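Local coordinates for aminoacyl-tRNA synthetase-interacting multifunctional protein p43 (Plasmodium vivax, PDB 6IPA), which probably binds tRNA through its C-terminal EMAP II-like domain and associates with aminoacyl-tRNA synthetases, at residues R45-V50 with V100-K105. Residues are numbered along the deposited sequence; the frame is centred on the assembly and turned at random.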
loop_
_atom_site.group_PDB
_atom_site.type_symbol
_atom_site.label_atom_id
_atom_site.label_comp_id
_atom_site.label_asym_id
_atom_site.label_seq_id
_atom_site.Cartn_x
_atom_site.Cartn_y
_atom_site.Cartn_z
ATOM N N ARG A 45 13.523 -3.406 3.321
ATOM C CA ARG A 45 13.851 -2.484 2.246
ATOM C C ARG A 45 12.652 -1.725 1.718
ATOM O O ARG A 45 12.819 -0.691 1.093
ATOM C CB ARG A 45 14.532 -3.223 1.096
ATOM C CG ARG A 45 15.954 -3.612 1.418
ATOM C CD ARG A 45 16.665 -4.370 0.304
ATOM N NE ARG A 45 17.028 -3.445 -0.735
ATOM C CZ ARG A 45 17.592 -3.783 -1.888
ATOM N NH1 ARG A 45 17.911 -5.069 -2.173
ATOM N NH2 ARG A 45 17.841 -2.823 -2.766
ATOM N N LEU A 46 11.455 -2.249 1.985
ATOM C CA LEU A 46 10.211 -1.556 1.725
ATOM C C LEU A 46 9.886 -0.607 2.842
ATOM O O LEU A 46 9.907 -0.983 3.987
ATOM C CB LEU A 46 9.022 -2.548 1.588
ATOM C CG LEU A 46 9.196 -3.698 0.611
ATOM C CD1 LEU A 46 7.908 -4.470 0.485
ATOM C CD2 LEU A 46 9.664 -3.190 -0.727
ATOM N N ASN A 47 9.474 0.603 2.460
ATOM C CA ASN A 47 8.862 1.604 3.388
ATOM C C ASN A 47 7.412 1.670 3.206
ATOM O O ASN A 47 6.981 2.443 2.398
ATOM C CB ASN A 47 9.352 2.997 3.052
ATOM C CG ASN A 47 8.990 3.991 4.082
ATOM O OD1 ASN A 47 8.817 3.669 5.257
ATOM N ND2 ASN A 47 8.924 5.234 3.671
ATOM N N ILE A 48 6.658 0.862 3.950
ATOM C CA ILE A 48 5.210 0.794 3.904
ATOM C C ILE A 48 4.602 1.650 5.018
ATOM O O ILE A 48 4.800 1.379 6.194
ATOM C CB ILE A 48 4.750 -0.671 4.076
ATOM C CG1 ILE A 48 5.114 -1.491 2.830
ATOM C CG2 ILE A 48 3.241 -0.737 4.270
ATOM C CD1 ILE A 48 5.049 -2.994 3.037
ATOM N N ILE A 49 3.847 2.674 4.669
ATOM C CA ILE A 49 3.366 3.625 5.667
ATOM C C ILE A 49 1.853 3.882 5.541
ATOM O O ILE A 49 1.276 3.721 4.471
ATOM C CB ILE A 49 4.151 4.923 5.567
ATOM C CG1 ILE A 49 4.037 5.496 4.187
ATOM C CG2 ILE A 49 5.640 4.682 5.863
ATOM C CD1 ILE A 49 4.697 6.849 4.054
ATOM N N VAL A 50 1.229 4.281 6.642
ATOM C CA VAL A 50 -0.179 4.550 6.665
ATOM C C VAL A 50 -0.439 5.957 6.191
ATOM O O VAL A 50 0.219 6.906 6.629
ATOM C CB VAL A 50 -0.804 4.387 8.036
ATOM C CG1 VAL A 50 -0.356 3.084 8.676
ATOM C CG2 VAL A 50 -0.413 5.516 8.930
ATOM N N VAL A 100 0.436 2.645 2.300
ATOM C CA VAL A 100 1.157 3.085 1.102
ATOM C C VAL A 100 2.585 2.589 1.099
ATOM O O VAL A 100 3.314 2.865 2.054
ATOM C CB VAL A 100 1.180 4.639 1.021
ATOM C CG1 VAL A 100 1.931 5.101 -0.214
ATOM C CG2 VAL A 100 -0.245 5.176 1.001
ATOM N N LEU A 101 2.983 1.893 0.030
ATOM C CA LEU A 101 4.404 1.662 -0.314
ATOM C C LEU A 101 5.013 2.979 -0.798
ATOM O O LEU A 101 5.011 3.304 -1.990
ATOM C CB LEU A 101 4.577 0.558 -1.383
ATOM C CG LEU A 101 6.016 0.288 -1.848
ATOM C CD1 LEU A 101 6.894 -0.074 -0.674
ATOM C CD2 LEU A 101 6.134 -0.846 -2.876
ATOM N N ALA A 102 5.581 3.724 0.143
ATOM C CA ALA A 102 6.061 5.094 -0.103
ATOM C C ALA A 102 7.307 5.293 -0.944
ATOM O O ALA A 102 7.500 6.357 -1.522
ATOM C CB ALA A 102 6.256 5.772 1.241
ATOM N N ASN A 103 8.168 4.282 -1.043
ATOM C CA ASN A 103 9.510 4.485 -1.618
ATOM C C ASN A 103 9.736 4.056 -3.044
ATOM O O ASN A 103 10.881 4.069 -3.541
ATOM C CB ASN A 103 10.598 3.925 -0.715
ATOM C CG ASN A 103 10.575 2.404 -0.569
ATOM O OD1 ASN A 103 9.538 1.738 -0.683
ATOM N ND2 ASN A 103 11.739 1.851 -0.292
ATOM N N LEU A 104 8.651 3.710 -3.725
ATOM C CA LEU A 104 8.662 3.664 -5.161
ATOM C C LEU A 104 8.923 5.089 -5.601
ATOM O O LEU A 104 8.581 6.019 -4.859
ATOM C CB LEU A 104 7.303 3.252 -5.643
ATOM C CG LEU A 104 6.841 1.854 -5.270
ATOM C CD1 LEU A 104 5.342 1.729 -5.521
ATOM C CD2 LEU A 104 7.555 0.836 -6.138
ATOM N N LYS A 105 9.480 5.268 -6.800
ATOM C CA LYS A 105 9.710 6.607 -7.366
ATOM C C LYS A 105 8.474 7.138 -8.063
ATOM O O LYS A 105 7.687 6.358 -8.628
ATOM C CB LYS A 105 10.861 6.613 -8.404
ATOM C CG LYS A 105 12.256 6.334 -7.850
ATOM C CD LYS A 105 13.371 7.185 -8.469
ATOM C CE LYS A 105 14.667 6.401 -8.622
ATOM N NZ LYS A 105 14.608 5.486 -9.800
#
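I49 and V100 form an antiparallel hydrogen-bonded pair: I49 N reaches V100 O over 2.7 Å, and V100 N returns to I49 O. The non-hydrogen-bonded pair I48-L101 follows, with I48 CA 3.4 Å from V100 O in a CA-H...O contact. One residue further, A102 N gives a 2.9 Å bond to N47 O. Past this point the side-chain amide of N103 takes over from the backbone. With chi1 at 66°, its CG is tucked over the N103 backbone and the amide faces back to R45-N47; ND2 donates to R45 O (3.1 Å) in the carbonyl plane, and OD1 accepts a weak but nearly straight bond from N47 N (3.3 Å, 170° at the hydrogen). ND2 also bonds to D154 O, tying in a third part of the chain. Apolar packing extends beyond the paired residues through L46 and A102. On the face of I48 and L101, L101 CD1 lies 4.0 Å from L46 CB and also touches I48 CG1, with F166 of helix 165-169 against both leucines; on the face of I49 and V100, I49 CD1 meets A102 CB at 3.4 Å. The arrangement pairs the first strand, 48-58, with the fourth, 97-101, as expected where strands 1 and 4 meet in an OB-fold barrel.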